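Local coordinates for sensor protein (Vibrio cholerae, PDB 3BY9) that senses C4-dicarboxylates such as succinate as the extracytoplasmic domain of a membrane-bound histidine kinase, DctB, which probably signals by phosphorylating a histidine, at residues Ala25-Tyr30 against Tyr130-Pro135; Val44-Ser49 against Ser53-Ile58. All coordinates share one frame; numbering follows the deposited sequence. Where two conformers were deposited one is given.

Interaction 1: Ala25-Tyr30 against Tyr130-Pro135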
loop_
_atom_site.group_PDB
_atom_site.type_symbol
_atom_site.label_atom_id
_atom_site.label_comp_id
_atom_site.label_asym_id
_atom_site.label_seq_id
_atom_site.Cartn_x
_atom_site.Cartn_y
_atom_site.Cartn_z
ATOM N N ALA A 25 12.172 4.024 6.257
ATOM C CA ALA A 25 12.175 5.187 7.159
ATOM C C ALA A 25 10.844 5.910 7.122
ATOM O O ALA A 25 10.388 6.455 8.148
ATOM C CB ALA A 25 13.309 6.206 6.797
ATOM N N THR A 26 10.226 5.925 5.938
ATOM C CA THR A 26 8.943 6.632 5.757
ATOM C C THR A 26 7.824 5.832 6.425
ATOM O O THR A 26 7.039 6.384 7.209
ATOM C CB THR A 26 8.665 6.780 4.261
ATOM O OG1 THR A 26 9.703 7.604 3.715
ATOM C CG2 THR A 26 7.339 7.436 3.988
ATOM N N LEU A 27 7.799 4.521 6.176
ATOM C CA LEU A 27 6.748 3.695 6.798
ATOM C C LEU A 27 6.896 3.666 8.354
ATOM O O LEU A 27 5.904 3.579 9.082
ATOM C CB LEU A 27 6.845 2.263 6.257
ATOM C CG LEU A 27 6.471 2.131 4.775
ATOM C CD1 LEU A 27 6.814 0.686 4.326
ATOM C CD2 LEU A 27 4.999 2.431 4.567
ATOM N N ASP A 28 8.129 3.775 8.844
ATOM C CA ASP A 28 8.385 3.712 10.305
ATOM C C ASP A 28 7.710 4.848 11.061
ATOM O O ASP A 28 7.535 4.770 12.291
ATOM C CB ASP A 28 9.917 3.756 10.581
ATOM C CG ASP A 28 10.263 3.503 12.039
ATOM O OD1 ASP A 28 9.945 2.403 12.530
ATOM O OD2 ASP A 28 10.850 4.414 12.681
ATOM N N LYS A 29 7.350 5.917 10.362
ATOM C CA LYS A 29 6.683 7.034 11.029
ATOM C C LYS A 29 5.209 6.728 11.286
ATOM O O LYS A 29 4.549 7.449 12.050
ATOM C CB LYS A 29 6.736 8.282 10.164
ATOM C CG LYS A 29 8.181 8.783 9.910
ATOM C CD LYS A 29 8.194 9.860 8.852
ATOM C CE LYS A 29 9.607 10.323 8.591
ATOM N NZ LYS A 29 9.656 11.232 7.423
ATOM N N TYR A 30 4.701 5.669 10.671
ATOM C CA TYR A 30 3.265 5.356 10.794
ATOM C C TYR A 30 2.970 3.977 11.377
ATOM O O TYR A 30 1.910 3.731 11.965
ATOM C CB TYR A 30 2.631 5.390 9.382
ATOM C CG TYR A 30 2.722 6.740 8.738
ATOM C CD1 TYR A 30 1.743 7.671 8.926
ATOM C CD2 TYR A 30 3.849 7.105 7.983
ATOM C CE1 TYR A 30 1.846 8.967 8.401
ATOM C CE2 TYR A 30 3.963 8.385 7.448
ATOM C CZ TYR A 30 2.967 9.311 7.662
ATOM O OH TYR A 30 3.072 10.609 7.146
ATOM N N TYR A 130 -1.199 2.962 2.071
ATOM C CA TYR A 130 -0.583 1.841 2.755
ATOM C C TYR A 130 -1.344 1.880 4.108
ATOM O O TYR A 130 -1.388 2.917 4.773
ATOM C CB TYR A 130 0.893 2.085 3.013
ATOM C CG TYR A 130 1.590 0.790 3.321
ATOM C CD1 TYR A 130 1.994 -0.058 2.306
ATOM C CD2 TYR A 130 1.725 0.362 4.644
ATOM C CE1 TYR A 130 2.510 -1.331 2.571
ATOM C CE2 TYR A 130 2.243 -0.896 4.931
ATOM C CZ TYR A 130 2.628 -1.737 3.906
ATOM O OH TYR A 130 3.066 -3.021 4.209
ATOM N N TYR A 131 -1.845 0.724 4.543
ATOM C CA TYR A 131 -2.663 0.654 5.741
ATOM C C TYR A 131 -2.028 -0.145 6.849
ATOM O O TYR A 131 -1.501 -1.240 6.587
ATOM C CB TYR A 131 -4.013 -0.032 5.409
ATOM C CG TYR A 131 -4.854 0.650 4.334
ATOM C CD1 TYR A 131 -6.013 1.333 4.656
ATOM C CD2 TYR A 131 -4.520 0.536 2.975
ATOM C CE1 TYR A 131 -6.839 1.904 3.667
ATOM C CE2 TYR A 131 -5.347 1.097 1.988
ATOM C CZ TYR A 131 -6.480 1.768 2.334
ATOM O OH TYR A 131 -7.268 2.349 1.369
ATOM N N TYR A 132 -2.056 0.414 8.075
ATOM C CA TYR A 132 -1.592 -0.339 9.255
ATOM C C TYR A 132 -2.813 -0.492 10.170
ATOM O O TYR A 132 -3.533 0.485 10.422
ATOM C CB TYR A 132 -0.522 0.440 10.015
ATOM C CG TYR A 132 0.828 0.373 9.319
ATOM C CD1 TYR A 132 1.589 -0.791 9.384
ATOM C CD2 TYR A 132 1.306 1.463 8.627
ATOM C CE1 TYR A 132 2.845 -0.860 8.761
ATOM C CE2 TYR A 132 2.556 1.423 8.003
ATOM C CZ TYR A 132 3.300 0.283 8.081
ATOM O OH TYR A 132 4.546 0.286 7.506
ATOM N N ALA A 133 -3.033 -1.693 10.703
ATOM C CA ALA A 133 -4.205 -1.906 11.557
ATOM C C ALA A 133 -3.797 -2.657 12.817
ATOM O O ALA A 133 -2.762 -3.371 12.844
ATOM C CB ALA A 133 -5.267 -2.714 10.769
ATOM N N TYR A 134 -4.572 -2.466 13.874
ATOM C CA TYR A 134 -4.211 -3.114 15.144
ATOM C C TYR A 134 -5.498 -3.338 15.924
ATOM O O TYR A 134 -6.411 -2.522 15.892
ATOM C CB TYR A 134 -3.292 -2.159 15.943
ATOM C CG TYR A 134 -2.471 -2.868 16.986
ATOM C CD1 TYR A 134 -1.223 -3.424 16.660
ATOM C CD2 TYR A 134 -2.937 -3.000 18.294
ATOM C CE1 TYR A 134 -0.479 -4.100 17.624
ATOM C CE2 TYR A 134 -2.181 -3.673 19.256
ATOM C CZ TYR A 134 -0.956 -4.222 18.909
ATOM O OH TYR A 134 -0.207 -4.939 19.871
ATOM N N PRO A 135 -5.601 -4.471 16.646
ATOM C CA PRO A 135 -6.828 -4.721 17.415
ATOM C C PRO A 135 -6.961 -3.795 18.648
ATOM O O PRO A 135 -5.948 -3.482 19.302
ATOM C CB PRO A 135 -6.655 -6.193 17.874
ATOM C CG PRO A 135 -5.123 -6.301 18.041
ATOM C CD PRO A 135 -4.630 -5.581 16.758
#
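L27, near the C-terminal end of helix 5-27, and Y30, three residues on, lie against Y130 and Y132 of strand 128-138. The CA atoms are 8.6 Å apart for L27 and Y130 and 7.6 Å for Y30 and Y132, a gap wide enough for side chains to fill. The bond from Y30 N to L27 O, 2.9 Å, holds a tight turn at this end.

With CG of L27 anti to its carbonyl carbon (chi1 -68°), the branched end reaches the strand, and CD2 lies over one face of the Y130 ring in a CH-pi contact, 4.2 Å from the ring centroid and 25° off the ring normal. The same CD2 is 3.7 Å from Y132 OH; a branched apolar end suits a buried site between two aromatic residues. The Y132 side chain crosses L27 at about a right angle and brings its OH to 3.3 Å from L27 CB, while its CE2 meets Y30 CB at 4.2 Å. Y30 touches through CB, its ring running off to bond Q71 O. Y130 OH bonds to Q117, leaving its ring as buried apolar surface.

Strand alternation puts Y131 on the other face, stacked on Y106; both bind succinate. The end of the long N-terminal helix thus packs against one face of an antiparallel sheet whose far face lines the ligand pocket, consistent with the PAS-like (PDC) fold of such sensor domains.

Interaction 2: Val44-Ser49 against Ser53-Ile58; sequences VDALLS and SAQIDI
A46 and Q55 meet where helix 41-48 and the start of helix 53-70 pack side by side, their axes 9.1 Å apart at closest approach and 151° apart in direction, nearly antiparallel. The tight part is Q55 against D45 and A46. Alanine suits its place, since its single methyl lets the backbones come close: A46 CA lies only 5.9 Å from I56 CA, and the CG of Q55 comes to 3.7 Å from A46 CA. Q55 bends at chi2, 66°, which carries the amide across the D45 side chain. There D45 CB is 3.5 Å from Q55 CD, with the carboxylate and amide planes 74° apart. Beside this, I56 reaches over with its CD1 methyl to touch A46 CB at 4.0 Å, and A46 also rests on L77 and I85 of the sheet beneath.

The loose edge is S49, the first residue to leave helical geometry. Its side chain stays 5.0 Å or more from the other helix, and only its O comes within 4.4 Å of Q55 CB.

D45 OD1 and Q55 OE1, both acceptors, remain 4.0 Å from each other, and D45 OD1 is instead paired with K41 in a salt bridge. The two helices are thus joined by methyl and methylene contacts and by the Q55 amide lying on D45 CB, so that aspartate contributes its aliphatic part to the packing while its charge is met by K41.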
loop_
_atom_site.group_PDB
_atom_site.type_symbol
_atom_site.label_atom_id
_atom_site.label_comp_id
_atom_site.label_asym_id
_atom_site.label_seq_id
_atom_site.Cartn_x
_atom_site.Cartn_y
_atom_site.Cartn_z
ATOM N N VAL A 44 -11.620 3.218 23.121
ATOM C CA VAL A 44 -12.345 2.155 23.801
ATOM C C VAL A 44 -13.742 2.635 24.175
ATOM O O VAL A 44 -14.717 1.889 23.978
ATOM C CB VAL A 44 -11.613 1.643 25.048
ATOM C CG1 VAL A 44 -12.478 0.573 25.805
ATOM C CG2 VAL A 44 -10.253 1.046 24.618
ATOM N N ASP A 45 -13.857 3.866 24.666
ATOM C CA ASP A 45 -15.177 4.353 25.045
ATOM C C ASP A 45 -16.143 4.404 23.847
ATOM O O ASP A 45 -17.364 4.193 24.013
ATOM C CB ASP A 45 -15.090 5.750 25.674
ATOM C CG ASP A 45 -14.583 5.737 27.147
ATOM O OD1 ASP A 45 -14.443 6.841 27.716
ATOM O OD2 ASP A 45 -14.350 4.658 27.710
ATOM N N ALA A 46 -15.629 4.749 22.672
ATOM C CA ALA A 46 -16.501 4.758 21.500
ATOM C C ALA A 46 -17.003 3.358 21.169
ATOM O O ALA A 46 -18.173 3.153 20.823
ATOM C CB ALA A 46 -15.745 5.350 20.277
ATOM N N LEU A 47 -16.104 2.380 21.233
ATOM C CA LEU A 47 -16.494 1.022 20.890
ATOM C C LEU A 47 -17.504 0.507 21.907
ATOM O O LEU A 47 -18.367 -0.289 21.569
ATOM C CB LEU A 47 -15.254 0.121 20.823
ATOM C CG LEU A 47 -14.384 0.413 19.578
ATOM C CD1 LEU A 47 -13.029 -0.266 19.750
ATOM C CD2 LEU A 47 -15.046 -0.151 18.332
ATOM N N LEU A 48 -17.383 0.961 23.153
ATOM C CA LEU A 48 -18.323 0.491 24.186
ATOM C C LEU A 48 -19.692 1.194 24.108
ATOM O O LEU A 48 -20.684 0.645 24.611
ATOM C CB LEU A 48 -17.695 0.719 25.586
ATOM C CG LEU A 48 -16.477 -0.214 25.885
ATOM C CD1 LEU A 48 -15.852 0.204 27.274
ATOM C CD2 LEU A 48 -16.894 -1.683 25.920
ATOM N N SER A 49 -19.757 2.389 23.491
ATOM C CA SER A 49 -21.030 3.138 23.359
ATOM C C SER A 49 -21.110 3.746 21.968
ATOM O O SER A 49 -21.154 4.982 21.809
ATOM C CB SER A 49 -21.114 4.260 24.390
ATOM O OG SER A 49 -21.075 3.742 25.706
ATOM N N SER A 53 -23.933 9.650 20.477
ATOM C CA SER A 53 -23.383 10.694 19.616
ATOM C C SER A 53 -22.372 11.627 20.261
ATOM O O SER A 53 -21.460 12.088 19.592
ATOM C CB SER A 53 -24.513 11.523 18.964
ATOM O OG SER A 53 -25.256 12.213 19.948
ATOM N N ALA A 54 -22.519 11.928 21.553
ATOM C CA ALA A 54 -21.563 12.807 22.192
ATOM C C ALA A 54 -20.199 12.111 22.257
ATOM O O ALA A 54 -19.157 12.745 22.109
ATOM C CB ALA A 54 -22.023 13.148 23.603
ATOM N N GLN A 55 -20.227 10.819 22.526
ATOM C CA GLN A 55 -18.946 10.061 22.569
ATOM C C GLN A 55 -18.293 9.976 21.192
ATOM O O GLN A 55 -17.070 10.146 21.049
ATOM C CB GLN A 55 -19.172 8.662 23.106
ATOM C CG GLN A 55 -17.847 7.828 23.145
ATOM C CD GLN A 55 -16.878 8.392 24.133
ATOM O OE1 GLN A 55 -17.197 8.483 25.337
ATOM N NE2 GLN A 55 -15.692 8.810 23.662
ATOM N N ILE A 56 -19.102 9.729 20.164
ATOM C CA ILE A 56 -18.538 9.630 18.818
ATOM C C ILE A 56 -17.951 10.987 18.451
ATOM O O ILE A 56 -16.922 11.053 17.764
ATOM C CB ILE A 56 -19.651 9.160 17.823
ATOM C CG1 ILE A 56 -20.061 7.715 18.176
ATOM C CG2 ILE A 56 -19.173 9.307 16.360
ATOM C CD1 ILE A 56 -18.921 6.656 18.143
ATOM N N ASP A 57 -18.592 12.070 18.901
ATOM C CA ASP A 57 -18.075 13.411 18.630
ATOM C C ASP A 57 -16.667 13.556 19.228
ATOM O O ASP A 57 -15.731 14.023 18.566
ATOM C CB ASP A 57 -18.990 14.474 19.258
ATOM C CG ASP A 57 -20.258 14.676 18.482
ATOM O OD1 ASP A 57 -21.196 15.309 19.030
ATOM O OD2 ASP A 57 -20.320 14.214 17.322
ATOM N N ILE A 58 -16.525 13.150 20.481
ATOM C CA ILE A 58 -15.222 13.237 21.150
ATOM C C ILE A 58 -14.187 12.397 20.372
ATOM O O ILE A 58 -13.045 12.853 20.108
ATOM C CB ILE A 58 -15.307 12.692 22.592
ATOM C CG1 ILE A 58 -15.956 13.755 23.489
ATOM C CG2 ILE A 58 -13.899 12.332 23.122
ATOM C CD1 ILE A 58 -16.493 13.180 24.794
#

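Along the chain the four segments come in the order 25-30, 44-49, 53-58 and 130-135, so interaction 2 lies within the loop that interaction 1 closes. Their centres are 24 Å apart and their nearest atoms about 7 Å, without touching. Strand 128-138 is what they share: Y130 and Y132 serve interaction 1, while V136 and Y138 further along the strand receive V44 from helix 41-48, and V136 also meets L47. Interaction 1 is buried, near the middle of the chain; interaction 2 is a surface hairpin of helices at the periphery. They set the end of helix 5-27 and helix 41-48 against different parts of the five-stranded sheet, with the start of helix 53-70 packed on helix 41-48.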